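Local coordinates for YjeF-related protein (Enterococcus faecalis, PDB 2R3B) that probably catalyses the ADP-dependent dehydration of (6S)-NAD(P)HX, a damaged, hydrated form of NAD(P)H, restoring the usable cofactor with release of AMP and phosphate, at residues Q142-D147 / E165-T170; R46-G51 / E110-I115; A150-S155 / W176-H181. All coordinates share one frame; numbering follows the deposited sequence. Where two conformers were deposited one is given.

Overall arrangement
Interactions 1 and 2 lie in the core of this ribokinase-like domain, and interaction 3 is only partly buried. The first two are parallel strand pairs of one sheet, with strands 143-147 and 114-117 lying side by side, so that Ile145 and Ile115 are linked through the backbone and Leu144 packs on Ile115. Both rely on backbone hydrogen bonds, with branched aliphatic side chains above and below, and admit polar side chains only near the ends. Interaction 3 pairs two helices, 149-156 and 173-180, with no hydrogen bond between residues 150-155 and 176-181. It rests on interaction 1, where Phe169 meets Phe154 and Leu179. Interactions 2 and 3 do not touch.

Interaction 1 (Q142-D147 / E165-T170); sequences QWLIID and EKVVFT. With EDO (1,2-ethanediol), chain P; EDO (1,2-ethanediol), chain O.
Thr170 OG1 donates a short hydrogen bond to Asp147 OD1, 2.6 Å long, reaching the carboxylate on its anti side and 18° out of its plane. Asp147 supplies that oxygen because its CG stands anti to the backbone N (chi1 180°), which swings the carboxylate toward the neighbouring strand. Behind this pair the two strands run parallel and share a regular ladder: Leu144 N to Lys166 O, Val168 N to Leu144 O at 2.8 Å, Ile146 N to Val168 O and Thr170 N to Ile146 O. Val168 O is also approached by the CA of Ile145 at 3.2 Å. On one face of the pair, Ile146 CD1 touches Val167 CG1 (3.7 Å) and, lying alongside, Phe169 CE2 (3.8 Å). At the other end Lys166 lies across the Trp143 indole, its CG 3.9 Å from the six-membered ring centroid and over the face, while its NZ binds an ethanediol O1. Helix 233-247 packs against Ile145 and Asp147. Helix 149-156 connects the two strands in a beta-alpha-beta unit of the ribokinase-like fold, where the Asp147 side chain lies about 4 Å from that of Asp235, predicted to bind (6S)-NADPHX.

Interaction 2 (R46-G51 / E110-I115); sequences RVVLIG and EQADVI
The guanidinium of Arg46 carries Gln111 OE1 on one face, the oxygen sitting 3.1 Å above the plane and over the centre of the group. This layering borders a parallel beta pair in the central sheet of an alpha/beta fold. Guanidinium and amide planes are only 17° apart, so the two flat groups lie nearly parallel, and the approach is a poor one for a hydrogen bond: OE1 faces the pi surface of the cation, where any attraction is probably electrostatic. Arg46 was modelled in two conformers, so the layering is doubtful beyond the one described. Gln111 NE2 is held by Asn107, which helps to fix the amide. The bend at chi3 (60°) folds the arginine tip back over the end of helix 102-111.

Next to this pair, the sheet continues from strand 46-50 through 74-78, and from 114-117 in the opposite direction through 143-147, so this is where the chain changes the direction in which it builds the sheet. Val47 pairs with Val114 and Val48 with Ile115, Val48 N donating to Val114 O at 2.9 Å. The pairs face different layers: Val47 and Val114 both meet helix 233-247, while Ile50 and Ile115 lie side by side beneath helix 125-137, Ile50 CD1 reaching Ile115 CG2 at 3.8 Å. Val48 CG2 comes closer still to Ala112 CB, at 3.5 Å.

At its start the ladder gives way to a two-pronged grip by Asp113 on Arg46. Asp113 N donates to Arg46 O at 2.8 Å, in the carbonyl plane, and Val114 N adds a weak bond to the same oxygen. The second prong is the carboxylate: Asp113 OD2 turns its anti lone pair to Arg46 N, 2.8 Å away.

Interaction 3 (A150-S155 / W176-H181); sequences AITLFS and WQRLSH. With EDO (1,2-ethanediol), chain N.
Arg178 runs along the flank of helix 149-156 and touches it from root to tip. In one of the two deposited Ser155 conformers, its CB lies 4.1 Å from Ser155 OG, and CG passes nearer the same oxygen, at 3.4 Å. CD lies 3.5 Å from Ser155 OG and also meets Thr152 CG2; NE passes that methyl too, which sits over one face of the guanidinium. A bend at chi3 (-77°) turns the tip back on Thr152, leaving NH1 2.9 Å from Thr152 OG1, yet at an angle too poor for a hydrogen bond. Ser155 in this conformer spends its hydroxyl on its own helix, OG donating to Thr152 O. An ethanediol, probably from the crystallisation liquor, lies in the groove alongside the arginine; its O2 donates to Arg178 O and its O1 stands at the guanidinium edge.

On the other flank of the contact Leu179 does the work with carbon alone. An extended chi1 (-179°), together with the turn at chi2, sends CD1 to Phe154 CD1 at 3.7 Å, while CD2 meets Ile151 CG2 at 4.1 Å. The same CD2 lies in plane at the edge of the Trp176 ring, and Phe154 in turn packs edge-to-face with Phe169 of the sheet beneath. The helix segments, inclined by 27° with axes 8.9 Å apart, are neighbouring layer helices of an alpha/beta fold.

With no hydrogen bond spanning the segments, cohesion comes from van der Waals contact on the Leu179 side and, on the Arg178 side, from aliphatic packing with perhaps a modest electrostatic pull between the guanidinium and the threonine oxygen.

Interaction 1 (Q142-D147 / E165-T170)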
loop_
_atom_site.group_PDB
_atom_site.type_symbol
_atom_site.label_atom_id
_atom_site.label_comp_id
_atom_site.label_asym_id
_atom_site.label_seq_id
_atom_site.Cartn_x
_atom_site.Cartn_y
_atom_site.Cartn_z
ATOM N N GLN B 142 -1.604 -34.266 5.446
ATOM C CA GLN B 142 -1.819 -32.870 5.087
ATOM C C GLN B 142 -3.314 -32.539 5.050
ATOM O O GLN B 142 -4.111 -33.256 4.458
ATOM C CB GLN B 142 -1.258 -32.597 3.691
ATOM C CG GLN B 142 0.232 -32.677 3.568
ATOM C CD GLN B 142 0.673 -32.454 2.158
ATOM O OE1 GLN B 142 0.116 -33.053 1.213
ATOM N NE2 GLN B 142 1.700 -31.602 1.985
ATOM N N TRP B 143 -3.688 -31.401 5.625
ATOM C CA TRP B 143 -5.020 -30.861 5.425
ATOM C C TRP B 143 -5.094 -30.264 4.029
ATOM O O TRP B 143 -4.172 -29.577 3.597
ATOM C CB TRP B 143 -5.304 -29.781 6.461
ATOM C CG TRP B 143 -5.479 -30.295 7.851
ATOM C CD1 TRP B 143 -4.571 -30.288 8.848
ATOM C CD2 TRP B 143 -6.666 -30.856 8.386
ATOM N NE1 TRP B 143 -5.112 -30.832 9.976
ATOM C CE2 TRP B 143 -6.411 -31.166 9.725
ATOM C CE3 TRP B 143 -7.942 -31.078 7.869
ATOM C CZ2 TRP B 143 -7.371 -31.715 10.555
ATOM C CZ3 TRP B 143 -8.900 -31.632 8.695
ATOM C CH2 TRP B 143 -8.612 -31.938 10.015
ATOM N N LEU B 144 -6.201 -30.501 3.336
ATOM C CA LEU B 144 -6.419 -29.984 2.003
ATOM C C LEU B 144 -7.789 -29.319 1.982
ATOM O O LEU B 144 -8.805 -30.013 2.110
ATOM C CB LEU B 144 -6.372 -31.114 0.967
ATOM C CG LEU B 144 -6.742 -30.777 -0.477
ATOM C CD1 LEU B 144 -5.871 -29.632 -1.014
ATOM C CD2 LEU B 144 -6.622 -31.989 -1.406
ATOM N N ILE B 145 -7.826 -27.999 1.798
ATOM C CA ILE B 145 -9.078 -27.234 1.744
ATOM C C ILE B 145 -9.356 -26.909 0.288
ATOM O O ILE B 145 -8.514 -26.332 -0.394
ATOM C CB ILE B 145 -8.983 -25.950 2.552
ATOM C CG1 ILE B 145 -8.502 -26.252 3.974
ATOM C CG2 ILE B 145 -10.343 -25.189 2.511
ATOM C CD1 ILE B 145 -7.844 -25.038 4.630
ATOM N N ILE B 146 -10.514 -27.330 -0.202
ATOM C CA ILE B 146 -10.910 -27.157 -1.606
ATOM C C ILE B 146 -12.068 -26.175 -1.594
ATOM O O ILE B 146 -13.119 -26.454 -1.037
ATOM C CB ILE B 146 -11.329 -28.493 -2.224
ATOM C CG1 ILE B 146 -10.163 -29.491 -2.135
ATOM C CG2 ILE B 146 -11.792 -28.322 -3.703
ATOM C CD1 ILE B 146 -10.493 -30.909 -2.661
ATOM N N ASP B 147 -11.855 -25.034 -2.234
ATOM C CA ASP B 147 -12.702 -23.858 -2.107
ATOM C C ASP B 147 -13.067 -23.351 -3.496
ATOM O O ASP B 147 -12.347 -23.580 -4.465
ATOM C CB ASP B 147 -11.910 -22.793 -1.341
ATOM C CG ASP B 147 -12.671 -21.502 -1.143
ATOM O OD1 ASP B 147 -13.783 -21.541 -0.564
ATOM O OD2 ASP B 147 -12.153 -20.433 -1.569
ATOM N N GLU B 165 -10.339 -37.947 4.665
ATOM C CA GLU B 165 -10.563 -37.565 6.046
ATOM C C GLU B 165 -9.960 -36.202 6.406
ATOM O O GLU B 165 -10.485 -35.510 7.293
ATOM C CB GLU B 165 -10.021 -38.630 7.006
ATOM C CG GLU B 165 -8.532 -38.854 6.981
ATOM C CD GLU B 165 -7.993 -39.868 5.922
ATOM O OE1 GLU B 165 -8.673 -40.260 4.935
ATOM O OE2 GLU B 165 -6.818 -40.264 6.088
ATOM N N LYS B 166 -8.880 -35.801 5.733
ATOM C CA LYS B 166 -8.359 -34.443 5.960
ATOM C C LYS B 166 -8.640 -33.481 4.806
ATOM O O LYS B 166 -7.993 -32.440 4.700
ATOM C CB LYS B 166 -6.878 -34.442 6.332
ATOM C CG LYS B 166 -6.607 -34.848 7.811
ATOM C CD LYS B 166 -5.140 -34.663 8.123
ATOM C CE LYS B 166 -4.831 -34.797 9.548
ATOM N NZ LYS B 166 -5.309 -36.124 10.018
ATOM N N VAL B 167 -9.626 -33.798 3.977
ATOM C CA VAL B 167 -10.101 -32.836 2.975
ATOM C C VAL B 167 -11.264 -32.053 3.564
ATOM O O VAL B 167 -12.146 -32.631 4.270
ATOM C CB VAL B 167 -10.510 -33.514 1.674
ATOM C CG1 VAL B 167 -10.974 -32.465 0.625
ATOM C CG2 VAL B 167 -9.335 -34.362 1.137
ATOM N N VAL B 168 -11.236 -30.740 3.323
ATOM C CA VAL B 168 -12.284 -29.801 3.794
ATOM C C VAL B 168 -12.801 -29.102 2.534
ATOM O O VAL B 168 -12.045 -28.415 1.848
ATOM C CB VAL B 168 -11.747 -28.767 4.776
ATOM C CG1 VAL B 168 -12.876 -27.832 5.288
ATOM C CG2 VAL B 168 -10.982 -29.432 5.926
ATOM N N PHE B 169 -14.076 -29.280 2.204
ATOM C CA PHE B 169 -14.713 -28.501 1.128
ATOM C C PHE B 169 -15.441 -27.320 1.732
ATOM O O PHE B 169 -16.101 -27.453 2.772
ATOM C CB PHE B 169 -15.733 -29.313 0.338
ATOM C CG PHE B 169 -15.153 -30.439 -0.448
ATOM C CD1 PHE B 169 -15.012 -31.692 0.122
ATOM C CD2 PHE B 169 -14.758 -30.258 -1.758
ATOM C CE1 PHE B 169 -14.501 -32.751 -0.607
ATOM C CE2 PHE B 169 -14.262 -31.306 -2.491
ATOM C CZ PHE B 169 -14.120 -32.563 -1.918
ATOM N N THR B 170 -15.336 -26.157 1.097
ATOM C CA THR B 170 -16.042 -24.974 1.588
ATOM C C THR B 170 -17.042 -24.363 0.582
ATOM O O THR B 170 -16.877 -23.210 0.174
ATOM C CB THR B 170 -15.020 -23.917 1.995
ATOM O OG1 THR B 170 -14.178 -23.636 0.875
ATOM C CG2 THR B 170 -14.128 -24.421 3.144
HETATM C C1 EDO P . -9.251 -35.929 10.131
HETATM O O1 EDO P . -8.125 -36.233 10.969
HETATM C C2 EDO P . -10.526 -35.774 10.949
HETATM O O2 EDO P . -10.309 -34.980 12.128
HETATM C C1 EDO O . -14.050 -36.178 7.705
HETATM O O1 EDO O . -12.906 -36.515 8.492
HETATM C C2 EDO O . -15.041 -35.414 8.566
HETATM O O2 EDO O . -14.875 -35.884 9.922
#

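Interaction 2 (R46-G51 / E110-I115)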
loop_
_atom_site.group_PDB
_atom_site.type_symbol
_atom_site.label_atom_id
_atom_site.label_comp_id
_atom_site.label_asym_id
_atom_site.label_seq_id
_atom_site.Cartn_x
_atom_site.Cartn_y
_atom_site.Cartn_z
ATOM N N ARG B 46 3.261 -24.851 8.166
ATOM C CA ARG B 46 3.600 -24.328 6.831
ATOM C C ARG B 46 2.346 -24.432 5.996
ATOM O O ARG B 46 1.810 -25.528 5.792
ATOM C CB ARG B 46 4.715 -25.128 6.159
ATOM C CG ARG B 46 6.117 -24.971 6.761
ATOM C CD ARG B 46 7.134 -25.925 6.081
ATOM N NE ARG B 46 7.257 -25.670 4.642
ATOM C CZ ARG B 46 8.161 -24.894 4.037
ATOM N NH1 ARG B 46 9.106 -24.257 4.741
ATOM N NH2 ARG B 46 8.122 -24.757 2.694
ATOM N N VAL B 47 1.870 -23.302 5.512
ATOM C CA VAL B 47 0.637 -23.298 4.725
ATOM C C VAL B 47 0.974 -22.953 3.304
ATOM O O VAL B 47 1.820 -22.095 3.037
ATOM C CB VAL B 47 -0.413 -22.284 5.263
ATOM C CG1 VAL B 47 -1.644 -22.283 4.395
ATOM C CG2 VAL B 47 -0.746 -22.603 6.714
ATOM N N VAL B 48 0.326 -23.632 2.364
ATOM C CA VAL B 48 0.443 -23.254 0.987
ATOM C C VAL B 48 -0.950 -22.885 0.455
ATOM O O VAL B 48 -1.885 -23.680 0.575
ATOM C CB VAL B 48 1.070 -24.392 0.123
ATOM C CG1 VAL B 48 1.082 -23.967 -1.371
ATOM C CG2 VAL B 48 2.497 -24.700 0.574
ATOM N N LEU B 49 -1.074 -21.674 -0.087
ATOM C CA LEU B 49 -2.334 -21.162 -0.630
ATOM C C LEU B 49 -2.214 -21.140 -2.142
ATOM O O LEU B 49 -1.248 -20.576 -2.685
ATOM C CB LEU B 49 -2.576 -19.751 -0.099
ATOM C CG LEU B 49 -2.493 -19.515 1.416
ATOM C CD1 LEU B 49 -2.753 -18.024 1.717
ATOM C CD2 LEU B 49 -3.471 -20.422 2.158
ATOM N N ILE B 50 -3.168 -21.720 -2.845
ATOM C CA ILE B 50 -3.085 -21.860 -4.290
ATOM C C ILE B 50 -4.305 -21.275 -4.980
ATOM O O ILE B 50 -5.421 -21.681 -4.698
ATOM C CB ILE B 50 -2.975 -23.363 -4.667
ATOM C CG1 ILE B 50 -1.870 -24.022 -3.840
ATOM C CG2 ILE B 50 -2.776 -23.506 -6.194
ATOM C CD1 ILE B 50 -1.695 -25.534 -4.071
ATOM N N GLY B 51 -4.098 -20.267 -5.839
ATOM C CA GLY B 51 -5.211 -19.628 -6.546
ATOM C C GLY B 51 -4.763 -18.336 -7.165
ATOM O O GLY B 51 -3.567 -18.076 -7.281
ATOM N N GLU B 110 4.797 -30.327 -1.249
ATOM C CA GLU B 110 5.320 -31.514 -0.544
ATOM C C GLU B 110 5.645 -31.226 0.931
ATOM O O GLU B 110 5.423 -32.074 1.794
ATOM C CB GLU B 110 6.557 -32.022 -1.245
ATOM C CG GLU B 110 6.974 -33.418 -0.860
ATOM C CD GLU B 110 7.779 -33.500 0.432
ATOM O OE1 GLU B 110 8.428 -32.486 0.851
ATOM O OE2 GLU B 110 7.801 -34.618 1.035
ATOM N N GLN B 111 6.139 -30.023 1.204
ATOM C CA GLN B 111 6.475 -29.588 2.563
ATOM C C GLN B 111 5.309 -29.033 3.402
ATOM O O GLN B 111 5.458 -28.796 4.607
ATOM C CB GLN B 111 7.482 -28.471 2.483
ATOM C CG GLN B 111 8.803 -28.902 1.945
ATOM C CD GLN B 111 9.776 -27.755 2.009
ATOM O OE1 GLN B 111 10.063 -27.224 3.096
ATOM N NE2 GLN B 111 10.277 -27.337 0.851
ATOM N N ALA B 112 4.180 -28.779 2.772
ATOM C CA ALA B 112 3.082 -28.086 3.449
ATOM C C ALA B 112 2.440 -28.939 4.527
ATOM O O ALA B 112 2.305 -30.166 4.361
ATOM C CB ALA B 112 2.047 -27.680 2.449
ATOM N N ASP B 113 1.993 -28.291 5.611
ATOM C CA ASP B 113 1.109 -28.937 6.572
ATOM C C ASP B 113 -0.358 -28.797 6.159
ATOM O O ASP B 113 -1.156 -29.662 6.450
ATOM C CB ASP B 113 1.333 -28.327 7.967
ATOM C CG ASP B 113 2.715 -28.571 8.476
ATOM O OD1 ASP B 113 3.085 -29.757 8.566
ATOM O OD2 ASP B 113 3.469 -27.624 8.787
ATOM N N VAL B 114 -0.686 -27.686 5.506
ATOM C CA VAL B 114 -2.052 -27.299 5.075
ATOM C C VAL B 114 -1.943 -26.716 3.682
ATOM O O VAL B 114 -1.065 -25.888 3.414
ATOM C CB VAL B 114 -2.656 -26.225 6.036
ATOM C CG1 VAL B 114 -4.134 -25.889 5.641
ATOM C CG2 VAL B 114 -2.543 -26.709 7.502
ATOM N N ILE B 115 -2.815 -27.182 2.795
ATOM C CA ILE B 115 -2.958 -26.680 1.449
ATOM C C ILE B 115 -4.376 -26.145 1.277
ATOM O O ILE B 115 -5.342 -26.875 1.510
ATOM C CB ILE B 115 -2.785 -27.828 0.433
ATOM C CG1 ILE B 115 -1.416 -28.514 0.622
ATOM C CG2 ILE B 115 -3.032 -27.346 -1.009
ATOM C CD1 ILE B 115 -1.400 -29.882 -0.029
#

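Interaction 3 (A150-S155 / W176-H181)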
loop_
_atom_site.group_PDB
_atom_site.type_symbol
_atom_site.label_atom_id
_atom_site.label_comp_id
_atom_site.label_asym_id
_atom_site.label_seq_id
_atom_site.Cartn_x
_atom_site.Cartn_y
_atom_site.Cartn_z
ATOM N N ALA B 150 -12.307 -24.506 -7.341
ATOM C CA ALA B 150 -11.658 -25.790 -7.208
ATOM C C ALA B 150 -12.730 -26.861 -6.871
ATOM O O ALA B 150 -12.597 -28.016 -7.254
ATOM C CB ALA B 150 -10.532 -25.755 -6.157
ATOM N N ILE B 151 -13.809 -26.459 -6.209
ATOM C CA ILE B 151 -14.914 -27.397 -5.931
ATOM C C ILE B 151 -15.618 -27.751 -7.255
ATOM O O ILE B 151 -15.887 -28.926 -7.544
ATOM C CB ILE B 151 -15.948 -26.811 -4.955
ATOM C CG1 ILE B 151 -15.286 -26.427 -3.628
ATOM C CG2 ILE B 151 -17.089 -27.850 -4.668
ATOM C CD1 ILE B 151 -16.186 -25.684 -2.669
ATOM N N THR B 152 -15.897 -26.735 -8.051
ATOM C CA THR B 152 -16.501 -26.927 -9.363
ATOM C C THR B 152 -15.648 -27.814 -10.251
ATOM O O THR B 152 -16.163 -28.743 -10.885
ATOM C CB THR B 152 -16.753 -25.598 -10.039
ATOM O OG1 THR B 152 -17.653 -24.831 -9.242
ATOM C CG2 THR B 152 -17.364 -25.775 -11.445
ATOM N N LEU B 153 -14.346 -27.545 -10.324
ATOM C CA LEU B 153 -13.439 -28.404 -11.111
ATOM C C LEU B 153 -13.364 -29.822 -10.560
ATOM O O LEU B 153 -13.254 -30.807 -11.321
ATOM C CB LEU B 153 -12.034 -27.804 -11.138
ATOM C CG LEU B 153 -11.880 -26.490 -11.913
ATOM C CD1 LEU B 153 -10.428 -25.994 -11.849
ATOM C CD2 LEU B 153 -12.380 -26.582 -13.367
ATOM N N PHE B 154 -13.384 -29.940 -9.234
ATOM C CA PHE B 154 -13.339 -31.237 -8.580
ATOM C C PHE B 154 -14.550 -32.069 -9.000
ATOM O O PHE B 154 -14.417 -33.244 -9.325
ATOM C CB PHE B 154 -13.272 -31.131 -7.054
ATOM C CG PHE B 154 -13.274 -32.466 -6.375
ATOM C CD1 PHE B 154 -14.486 -33.080 -6.018
ATOM C CD2 PHE B 154 -12.092 -33.150 -6.133
ATOM C CE1 PHE B 154 -14.495 -34.347 -5.431
ATOM C CE2 PHE B 154 -12.108 -34.423 -5.533
ATOM C CZ PHE B 154 -13.294 -35.017 -5.183
ATOM N N SER B 155 -15.710 -31.431 -9.001
ATOM C CA SER B 155 -16.960 -32.115 -9.305
ATOM C C SER B 155 -17.060 -32.464 -10.792
ATOM O O SER B 155 -17.552 -33.534 -11.153
ATOM C CB SER B 155 -18.149 -31.274 -8.861
ATOM O OG SER B 155 -18.427 -30.230 -9.773
ATOM N N TRP B 176 -22.278 -26.644 -3.608
ATOM C CA TRP B 176 -22.681 -27.895 -2.946
ATOM C C TRP B 176 -23.655 -28.726 -3.803
ATOM O O TRP B 176 -23.582 -29.953 -3.818
ATOM C CB TRP B 176 -23.343 -27.575 -1.614
ATOM C CG TRP B 176 -23.745 -28.733 -0.775
ATOM C CD1 TRP B 176 -24.941 -28.863 -0.148
ATOM C CD2 TRP B 176 -22.983 -29.912 -0.429
ATOM N NE1 TRP B 176 -24.965 -30.000 0.584
ATOM C CE2 TRP B 176 -23.795 -30.681 0.421
ATOM C CE3 TRP B 176 -21.690 -30.381 -0.730
ATOM C CZ2 TRP B 176 -23.380 -31.871 0.968
ATOM C CZ3 TRP B 176 -21.289 -31.586 -0.218
ATOM C CH2 TRP B 176 -22.131 -32.333 0.625
ATOM N N GLN B 177 -24.554 -28.043 -4.499
ATOM C CA GLN B 177 -25.455 -28.711 -5.445
ATOM C C GLN B 177 -24.647 -29.480 -6.456
ATOM O O GLN B 177 -24.928 -30.632 -6.768
ATOM C CB GLN B 177 -26.335 -27.686 -6.148
ATOM C CG GLN B 177 -27.254 -28.276 -7.194
ATOM C CD GLN B 177 -28.210 -27.246 -7.755
ATOM O OE1 GLN B 177 -29.017 -26.664 -7.029
ATOM N NE2 GLN B 177 -28.107 -27.002 -9.054
ATOM N N ARG B 178 -23.605 -28.827 -6.943
ATOM C CA ARG B 178 -22.727 -29.420 -7.937
ATOM C C ARG B 178 -21.946 -30.595 -7.376
ATOM O O ARG B 178 -21.857 -31.621 -8.011
ATOM C CB ARG B 178 -21.796 -28.350 -8.529
ATOM C CG ARG B 178 -21.399 -28.645 -9.941
ATOM C CD ARG B 178 -20.523 -27.564 -10.548
ATOM N NE ARG B 178 -21.283 -26.377 -10.946
ATOM C CZ ARG B 178 -21.286 -25.209 -10.298
ATOM N NH1 ARG B 178 -20.560 -25.028 -9.190
ATOM N NH2 ARG B 178 -22.020 -24.204 -10.773
ATOM N N LEU B 179 -21.392 -30.457 -6.171
ATOM C CA LEU B 179 -20.598 -31.533 -5.566
ATOM C C LEU B 179 -21.453 -32.718 -5.086
ATOM O O LEU B 179 -21.111 -33.875 -5.326
ATOM C CB LEU B 179 -19.794 -30.965 -4.402
ATOM C CG LEU B 179 -18.851 -31.866 -3.605
ATOM C CD1 LEU B 179 -17.760 -32.435 -4.523
ATOM C CD2 LEU B 179 -18.267 -31.059 -2.468
ATOM N N SER B 180 -22.551 -32.413 -4.395
ATOM C CA SER B 180 -23.394 -33.434 -3.758
ATOM C C SER B 180 -24.534 -33.936 -4.637
ATOM O O SER B 180 -25.159 -34.956 -4.320
ATOM C CB SER B 180 -24.018 -32.865 -2.492
ATOM O OG SER B 180 -24.969 -31.873 -2.798
ATOM N N HIS B 181 -24.829 -33.185 -5.694
ATOM C CA HIS B 181 -25.997 -33.401 -6.555
ATOM C C HIS B 181 -27.324 -33.165 -5.840
ATOM O O HIS B 181 -28.372 -33.529 -6.363
ATOM C CB HIS B 181 -25.952 -34.779 -7.212
ATOM C CG HIS B 181 -24.704 -35.005 -7.999
ATOM N ND1 HIS B 181 -23.675 -35.806 -7.550
ATOM C CD2 HIS B 181 -24.281 -34.466 -9.165
ATOM C CE1 HIS B 181 -22.689 -35.782 -8.428
ATOM N NE2 HIS B 181 -23.030 -34.974 -9.415
HETATM C C1 EDO N . -20.251 -31.498 -12.372
HETATM O O1 EDO N . -20.945 -30.255 -12.343
HETATM C C2 EDO N . -20.785 -32.467 -11.322
HETATM O O2 EDO N . -21.877 -31.920 -10.572
#